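Local coordinates for protein telomerase reverse transcriptase (Candida tropicalis MYA-3404, PDB 6ZD1) that probably extends chromosome ends as the reverse transcriptase subunit of telomerase, copying a template within the enzyme's RNA into telomeric DNA repeats, at residues I234-K239 with F243-V248; S42-N47 with L96-G101. One frame throughout, in Å; residues are numbered along the deposited sequence.

In the fold
Along the chain contact 2 comes first and closes before contact 1 opens; their centres lie 40 Å apart and their nearest atoms about 29 Å, so they do not touch. Contact 2 ties helix 36-50 to the loop between helices 79-93 and 104-117, at the periphery, about 37 Å from the chain centre, and its second segment falls within the telomerase RNA-binding domain range. Contact 1 is the hairpin of strands 231-237 and 244-249 in the reverse transcriptase region, about 13 Å from the chain centre, at one border of a mixed five-stranded sheet. The pair thus samples two separate parts of the single-chain core, one all-helical and one built on a sheet.

Contact 1. Residues I234-K239 with F243-V248; sequences IKLIPK and FRVICV
R244 and I237 face each other as a hydrogen-bonded antiparallel pair, and R244 N gives a bond of 2.8 Å to I237 O. The partner bond, I237 N to R244 O, is longer at 3.2 Å. Farther along the hairpin, K235 and I246 form the second such pair; K235 N reaches I246 O at 2.6 Å.

The side chain of R244 rises from the sheet on the face it shares with I237 and I246. Its CB lies near K239 CG and I237 O. R244 CG lies against K239 CG, at a 3.2 Å separation too short to be taken at face value, with K239 NZ also close. CD again lies near K239 NZ. Bends at chi2 and chi3 bring the guanidinium alongside the I237 side chain, where R244 NH2 meets I237 CD1 at 3.4 Å. R244 NH1 stays 4.1 Å from K239 NZ, a proximity of like charges that probably costs some energy. I246 CD1 lies at the guanidinium edge.

The other side of the sheet is apolar. L236 crosses F243 at about a right angle, its CB 3.7 Å from F243 CD2 and its CD1 over one ring face toward the rim. V245 CG1 touches I234 CG2.

Helix 198-216 covers this apolar side: W208 meets the F243 ring edge-to-face, and S205 and I209 touch L236. Strand 443-446 flanks 231-237 on the side away from 244-249.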
ATOM      1  N   ILE A 234     -10.088  -7.681  12.072  1.00 72.49           N
ATOM      2  CA  ILE A 234     -10.554  -6.414  11.526  1.00 66.40           C
ATOM      3  C   ILE A 234      -9.515  -5.326  11.767  1.00 75.70           C
ATOM      4  O   ILE A 234      -9.065  -5.113  12.900  1.00 75.52           O
ATOM      5  CB  ILE A 234     -11.906  -6.027  12.138  1.00 66.79           C
ATOM      6  CG1 ILE A 234     -12.951  -7.089  11.818  1.00 71.27           C
ATOM      7  CG2 ILE A 234     -12.353  -4.672  11.620  1.00 84.22           C
ATOM      8  CD1 ILE A 234     -14.314  -6.745  12.342  1.00 88.30           C
ATOM      9  N   LYS A 235      -9.145  -4.627  10.698  1.00 71.51           N
ATOM     10  CA  LYS A 235      -8.288  -3.451  10.750  1.00 66.56           C
ATOM     11  C   LYS A 235      -9.083  -2.247  10.263  1.00 72.06           C
ATOM     12  O   LYS A 235      -9.823  -2.341   9.279  1.00 75.37           O
ATOM     13  CB  LYS A 235      -7.030  -3.645   9.894  1.00 64.72           C
ATOM     14  CG  LYS A 235      -5.842  -2.810  10.337  1.00 68.18           C
ATOM     15  CD  LYS A 235      -4.578  -3.201   9.585  1.00 74.75           C
ATOM     16  CE  LYS A 235      -4.373  -2.338   8.350  1.00 88.74           C
ATOM     17  NZ  LYS A 235      -4.041  -0.927   8.710  1.00 89.27           N
ATOM     18  N   LEU A 236      -8.950  -1.123  10.962  1.00 71.71           N
ATOM     19  CA  LEU A 236      -9.704   0.085  10.658  1.00 77.09           C
ATOM     20  C   LEU A 236      -8.776   1.176  10.135  1.00 79.59           C
ATOM     21  O   LEU A 236      -7.619   1.278  10.555  1.00 79.25           O
ATOM     22  CB  LEU A 236     -10.462   0.586  11.887  1.00 75.06           C
ATOM     23  CG  LEU A 236     -11.569  -0.348  12.376  1.00 73.78           C
ATOM     24  CD1 LEU A 236     -12.270   0.230  13.594  1.00 73.46           C
ATOM     25  CD2 LEU A 236     -12.567  -0.629  11.264  1.00 79.80           C
ATOM     26  N   ILE A 237      -9.289   1.965   9.192  1.00 83.59           N
ATOM     27  CA  ILE A 237      -8.552   3.043   8.528  1.00 83.91           C
ATOM     28  C   ILE A 237      -9.422   4.295   8.524  1.00 83.72           C
ATOM     29  O   ILE A 237     -10.594   4.222   8.138  1.00 85.18           O
ATOM     30  CB  ILE A 237      -8.149   2.649   7.099  1.00 82.72           C
ATOM     31  CG1 ILE A 237      -7.243   1.423   7.135  1.00 82.05           C
ATOM     32  CG2 ILE A 237      -7.443   3.795   6.393  1.00 80.30           C
ATOM     33  CD1 ILE A 237      -7.043   0.793   5.790  1.00 84.47           C
ATOM     34  N   PRO A 238      -8.881   5.462   8.881  1.00 84.09           N
ATOM     35  CA  PRO A 238      -9.725   6.642   9.144  1.00 85.27           C
ATOM     36  C   PRO A 238     -10.364   7.297   7.923  1.00 88.87           C
ATOM     37  O   PRO A 238      -9.951   8.375   7.482  1.00115.14           O
ATOM     38  CB  PRO A 238      -8.752   7.598   9.845  1.00 82.92           C
ATOM     39  CG  PRO A 238      -7.685   6.699  10.418  1.00 82.71           C
ATOM     40  CD  PRO A 238      -7.500   5.661   9.360  1.00 83.03           C
ATOM     41  N   LYS A 239     -11.398   6.627   7.400  1.00 91.14           N
ATOM     42  CA  LYS A 239     -12.143   7.079   6.194  1.00105.83           C
ATOM     43  C   LYS A 239     -13.087   8.235   6.548  1.00103.34           C
ATOM     44  O   LYS A 239     -14.309   7.997   6.637  1.00114.01           O
ATOM     45  CB  LYS A 239     -12.919   5.911   5.579  1.00105.08           C
ATOM     46  CG  LYS A 239     -12.344   5.357   4.282  1.00108.85           C
ATOM     47  CD  LYS A 239     -13.096   5.814   3.050  1.00103.98           C
ATOM     48  CE  LYS A 239     -12.442   5.373   1.757  1.00110.35           C
ATOM     49  NZ  LYS A 239     -13.188   4.265   1.115  1.00120.11           N
ATOM     50  N   PHE A 243     -14.615   4.676   9.482  1.00 93.71           N
ATOM     51  CA  PHE A 243     -13.455   3.879   9.135  1.00 90.39           C
ATOM     52  C   PHE A 243     -13.772   3.023   7.918  1.00 88.16           C
ATOM     53  O   PHE A 243     -14.926   2.662   7.668  1.00 91.10           O
ATOM     54  CB  PHE A 243     -13.006   2.993  10.310  1.00 90.28           C
ATOM     55  CG  PHE A 243     -12.687   3.762  11.568  1.00 85.23           C
ATOM     56  CD1 PHE A 243     -13.684   4.049  12.490  1.00 84.13           C
ATOM     57  CD2 PHE A 243     -11.396   4.192  11.832  1.00 82.73           C
ATOM     58  CE1 PHE A 243     -13.403   4.754  13.647  1.00 84.05           C
ATOM     59  CE2 PHE A 243     -11.108   4.899  12.989  1.00 93.83           C
ATOM     60  CZ  PHE A 243     -12.115   5.181  13.896  1.00 96.86           C
ATOM     61  N   ARG A 244     -12.730   2.732   7.145  1.00 86.34           N
ATOM     62  CA  ARG A 244     -12.772   1.619   6.217  1.00 84.77           C
ATOM     63  C   ARG A 244     -12.549   0.345   7.010  1.00 85.31           C
ATOM     64  O   ARG A 244     -11.731   0.313   7.934  1.00 84.45           O
ATOM     65  CB  ARG A 244     -11.696   1.759   5.142  1.00 86.55           C
ATOM     66  CG  ARG A 244     -12.202   2.199   3.784  1.00 89.80           C
ATOM     67  CD  ARG A 244     -11.818   1.218   2.691  1.00 96.15           C
ATOM     68  NE  ARG A 244     -10.440   0.747   2.811  1.00 92.05           N
ATOM     69  CZ  ARG A 244      -9.374   1.427   2.401  1.00 91.81           C
ATOM     70  NH1 ARG A 244      -9.519   2.623   1.847  1.00102.15           N
ATOM     71  NH2 ARG A 244      -8.161   0.911   2.549  1.00 91.27           N
ATOM     72  N   VAL A 245     -13.282  -0.699   6.659  1.00 85.43           N
ATOM     73  CA  VAL A 245     -13.178  -1.979   7.342  1.00 83.62           C
ATOM     74  C   VAL A 245     -12.360  -2.900   6.450  1.00 82.57           C
ATOM     75  O   VAL A 245     -12.778  -3.244   5.339  1.00 86.00           O
ATOM     76  CB  VAL A 245     -14.556  -2.570   7.663  1.00 83.16           C
ATOM     77  CG1 VAL A 245     -14.398  -3.865   8.442  1.00 78.70           C
ATOM     78  CG2 VAL A 245     -15.387  -1.569   8.450  1.00 90.96           C
ATOM     79  N   ILE A 246     -11.179  -3.272   6.926  1.00 80.47           N
ATOM     80  CA  ILE A 246     -10.301  -4.210   6.243  1.00 79.08           C
ATOM     81  C   ILE A 246     -10.177  -5.450   7.112  1.00 79.21           C
ATOM     82  O   ILE A 246     -10.106  -5.352   8.343  1.00 76.85           O
ATOM     83  CB  ILE A 246      -8.915  -3.593   5.963  1.00 80.50           C
ATOM     84  CG1 ILE A 246      -9.066  -2.270   5.209  1.00 81.94           C
ATOM     85  CG2 ILE A 246      -8.044  -4.559   5.171  1.00 90.55           C
ATOM     86  CD1 ILE A 246      -9.847  -2.397   3.921  1.00 82.51           C
ATOM     87  N   CYS A 247     -10.168  -6.614   6.476  1.00 75.47           N
ATOM     88  CA  CYS A 247      -9.990  -7.882   7.166  1.00 72.94           C
ATOM     89  C   CYS A 247      -8.624  -8.436   6.788  1.00 73.42           C
ATOM     90  O   CYS A 247      -8.361  -8.702   5.610  1.00 72.79           O
ATOM     91  CB  CYS A 247     -11.102  -8.864   6.802  1.00 77.53           C
ATOM     92  SG  CYS A 247     -11.446 -10.096   8.072  1.00 77.97           S
ATOM     93  N   VAL A 248      -7.753  -8.583   7.782  1.00 73.62           N
ATOM     94  CA  VAL A 248      -6.389  -9.064   7.581  1.00 77.81           C
ATOM     95  C   VAL A 248      -6.371 -10.567   7.882  1.00 70.69           C
ATOM     96  O   VAL A 248      -6.683 -10.956   9.012  1.00 72.21           O
ATOM     97  CB  VAL A 248      -5.389  -8.321   8.478  1.00 70.79           C
ATOM     98  CG1 VAL A 248      -3.972  -8.784   8.182  1.00 58.71           C
ATOM     99  CG2 VAL A 248      -5.523  -6.813   8.290  1.00 74.05           C
TER

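Contact 2. Residues S42-N47 with L96-G101; sequences SRIISN and LDAWGG
R43, on helix 36-50, and D97, in the loop after helix 79-93, meet head-on in a salt bridge, and each has about 41 Å² buried by the contact, the most of any residue here. The guanidinium presents its edge to the carboxylate. Both terminal nitrogens of R43 converge on one oxygen: NH2 lies 2.8 Å from D97 OD2, and NH1 lies 3.0 Å from that same OD2. The oxygen receives them on its syn side, almost exactly within the guanidinium plane. NH2 adds a weak bond to D97 OD1, also 2.8 Å long but bent to 129° at the hydrogen. The planes of the two groups are turned 34° apart, so the pair is neither coplanar nor a symmetric bidentate fork with one nitrogen to each oxygen.

D97 CG is wedged between its own backbone N and carbonyl carbon (chi1 56°), which swings the carboxylate toward helix 36-50. The R43 chain bends at chi2 and chi3 before its guanidinium reaches across.

Beside the salt bridge is a modest apolar touch. I44 CD1 comes within 4.3 Å of A98 CB, whose methyl is directed at the helix. I44 also touches Y163 and W166 of helix 158-179, and A98 O is bonded by Y163 OH, so both residues share that helix as a neighbour.

R43 NH1 has a second partner in N39 OD1, one turn earlier on helix 36-50, which would help fix the rotation of the guanidinium. With one carboxylate oxygen taking two N-H groups, negative charge is probably drawn toward OD2, and the bridge would favour an ionised D97.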
ATOM      1  N   SER A  42      23.600   0.947  31.325  1.00 73.83           N
ATOM      2  CA  SER A  42      23.074   0.809  32.677  1.00 72.59           C
ATOM      3  C   SER A  42      22.311   2.056  33.096  1.00 71.13           C
ATOM      4  O   SER A  42      21.232   1.960  33.690  1.00 72.42           O
ATOM      5  CB  SER A  42      24.210   0.529  33.661  1.00 75.15           C
ATOM      6  OG  SER A  42      24.929  -0.634  33.297  1.00 81.01           O
ATOM      7  N   ARG A  43      22.841   3.236  32.771  1.00 71.17           N
ATOM      8  CA  ARG A  43      22.167   4.467  33.169  1.00 74.46           C
ATOM      9  C   ARG A  43      20.888   4.691  32.376  1.00 74.04           C
ATOM     10  O   ARG A  43      19.927   5.261  32.907  1.00 66.36           O
ATOM     11  CB  ARG A  43      23.116   5.653  33.013  1.00 80.06           C
ATOM     12  CG  ARG A  43      24.156   5.735  34.115  1.00 82.64           C
ATOM     13  CD  ARG A  43      25.454   6.313  33.601  1.00 77.11           C
ATOM     14  NE  ARG A  43      25.305   7.682  33.129  1.00 85.75           N
ATOM     15  CZ  ARG A  43      26.085   8.235  32.208  1.00 77.18           C
ATOM     16  NH1 ARG A  43      27.057   7.526  31.652  1.00 79.07           N
ATOM     17  NH2 ARG A  43      25.886   9.491  31.838  1.00 78.61           N
ATOM     18  N   ILE A  44      20.844   4.242  31.121  1.00 65.60           N
ATOM     19  CA  ILE A  44      19.618   4.369  30.341  1.00 66.99           C
ATOM     20  C   ILE A  44      18.552   3.425  30.879  1.00 69.42           C
ATOM     21  O   ILE A  44      17.403   3.822  31.103  1.00 70.70           O
ATOM     22  CB  ILE A  44      19.899   4.113  28.851  1.00 63.10           C
ATOM     23  CG1 ILE A  44      20.783   5.225  28.284  1.00 64.37           C
ATOM     24  CG2 ILE A  44      18.591   4.007  28.076  1.00 59.33           C
ATOM     25  CD1 ILE A  44      21.157   5.029  26.836  1.00 72.18           C
ATOM     26  N   ILE A  45      18.926   2.166  31.120  1.00 62.20           N
ATOM     27  CA  ILE A  45      17.977   1.198  31.662  1.00 65.55           C
ATOM     28  C   ILE A  45      17.508   1.633  33.045  1.00 73.39           C
ATOM     29  O   ILE A  45      16.336   1.462  33.404  1.00 78.96           O
ATOM     30  CB  ILE A  45      18.603  -0.209  31.680  1.00 74.99           C
ATOM     31  CG1 ILE A  45      18.816  -0.704  30.250  1.00 65.32           C
ATOM     32  CG2 ILE A  45      17.722  -1.189  32.437  1.00 65.03           C
ATOM     33  CD1 ILE A  45      19.336  -2.125  30.166  1.00 71.97           C
ATOM     34  N   SER A  46      18.406   2.224  33.837  1.00 70.77           N
ATOM     35  CA  SER A  46      18.017   2.684  35.165  1.00 70.16           C
ATOM     36  C   SER A  46      17.007   3.820  35.086  1.00 76.29           C
ATOM     37  O   SER A  46      16.020   3.832  35.832  1.00 67.52           O
ATOM     38  CB  SER A  46      19.247   3.123  35.960  1.00 83.71           C
ATOM     39  OG  SER A  46      19.764   4.345  35.463  1.00103.90           O
ATOM     40  N   ASN A  47      17.229   4.776  34.182  1.00 77.21           N
ATOM     41  CA  ASN A  47      16.260   5.850  34.009  1.00 76.97           C
ATOM     42  C   ASN A  47      14.921   5.309  33.536  1.00 76.63           C
ATOM     43  O   ASN A  47      13.868   5.834  33.915  1.00 79.46           O
ATOM     44  CB  ASN A  47      16.798   6.888  33.024  1.00 76.85           C
ATOM     45  CG  ASN A  47      17.981   7.652  33.582  1.00 77.94           C
ATOM     46  OD1 ASN A  47      18.082   7.857  34.791  1.00 80.06           O
ATOM     47  ND2 ASN A  47      18.882   8.079  32.704  1.00 74.70           N
ATOM     48  N   LEU A  96      23.305  13.465  28.764  1.00 91.10           N
ATOM     49  CA  LEU A  96      23.889  14.276  27.696  1.00 86.94           C
ATOM     50  C   LEU A  96      25.021  13.544  26.980  1.00 89.66           C
ATOM     51  O   LEU A  96      25.167  13.661  25.757  1.00 89.64           O
ATOM     52  CB  LEU A  96      24.389  15.611  28.253  1.00 88.96           C
ATOM     53  CG  LEU A  96      24.918  16.596  27.204  1.00 82.99           C
ATOM     54  CD1 LEU A  96      23.787  17.142  26.340  1.00 81.71           C
ATOM     55  CD2 LEU A  96      25.696  17.726  27.854  1.00 77.10           C
ATOM     56  N   ASP A  97      25.846  12.803  27.724  1.00 89.55           N
ATOM     57  CA  ASP A  97      26.909  12.033  27.086  1.00 81.52           C
ATOM     58  C   ASP A  97      26.355  10.895  26.235  1.00 87.05           C
ATOM     59  O   ASP A  97      26.978  10.512  25.240  1.00 81.49           O
ATOM     60  CB  ASP A  97      27.881  11.494  28.138  1.00 80.27           C
ATOM     61  CG  ASP A  97      27.191  10.666  29.203  1.00 84.39           C
ATOM     62  OD1 ASP A  97      25.969  10.838  29.394  1.00 91.76           O
ATOM     63  OD2 ASP A  97      27.873   9.846  29.855  1.00 80.21           O
ATOM     64  N   ALA A  98      25.186  10.353  26.597  1.00 80.87           N
ATOM     65  CA  ALA A  98      24.594   9.279  25.803  1.00 79.38           C
ATOM     66  C   ALA A  98      24.260   9.744  24.391  1.00 75.27           C
ATOM     67  O   ALA A  98      24.241   8.931  23.459  1.00 75.77           O
ATOM     68  CB  ALA A  98      23.345   8.731  26.494  1.00 77.70           C
ATOM     69  N   TRP A  99      23.978  11.038  24.215  1.00 84.15           N
ATOM     70  CA  TRP A  99      23.804  11.633  22.894  1.00 89.54           C
ATOM     71  C   TRP A  99      25.129  11.915  22.194  1.00 87.91           C
ATOM     72  O   TRP A  99      25.126  12.217  20.995  1.00 78.81           O
ATOM     73  CB  TRP A  99      23.003  12.935  22.993  1.00 84.54           C
ATOM     74  CG  TRP A  99      21.652  12.786  23.630  1.00 82.73           C
ATOM     75  CD1 TRP A  99      21.370  12.809  24.964  1.00 74.42           C
ATOM     76  CD2 TRP A  99      20.394  12.609  22.960  1.00 79.74           C
ATOM     77  NE1 TRP A  99      20.021  12.651  25.169  1.00 77.45           N
ATOM     78  CE2 TRP A  99      19.400  12.525  23.955  1.00 78.30           C
ATOM     79  CE3 TRP A  99      20.014  12.508  21.616  1.00 72.87           C
ATOM     80  CZ2 TRP A  99      18.049  12.348  23.650  1.00 73.40           C
ATOM     81  CZ3 TRP A  99      18.671  12.332  21.315  1.00 75.51           C
ATOM     82  CH2 TRP A  99      17.706  12.255  22.328  1.00 80.73           C
ATOM     83  N   GLY A 100      26.244  11.860  22.915  1.00 86.08           N
ATOM     84  CA  GLY A 100      27.551  12.092  22.326  1.00 87.63           C
ATOM     85  C   GLY A 100      27.807  13.527  21.920  1.00 91.66           C
ATOM     86  O   GLY A 100      28.329  13.773  20.826  1.00 90.37           O
ATOM     87  N   GLY A 101      27.453  14.483  22.771  1.00 87.09           N
ATOM     88  CA  GLY A 101      27.711  15.873  22.458  1.00 95.74           C
ATOM     89  C   GLY A 101      26.473  16.738  22.546  1.00 94.64           C
ATOM     90  O   GLY A 101      25.379  16.307  22.171  1.00 93.51           O
TER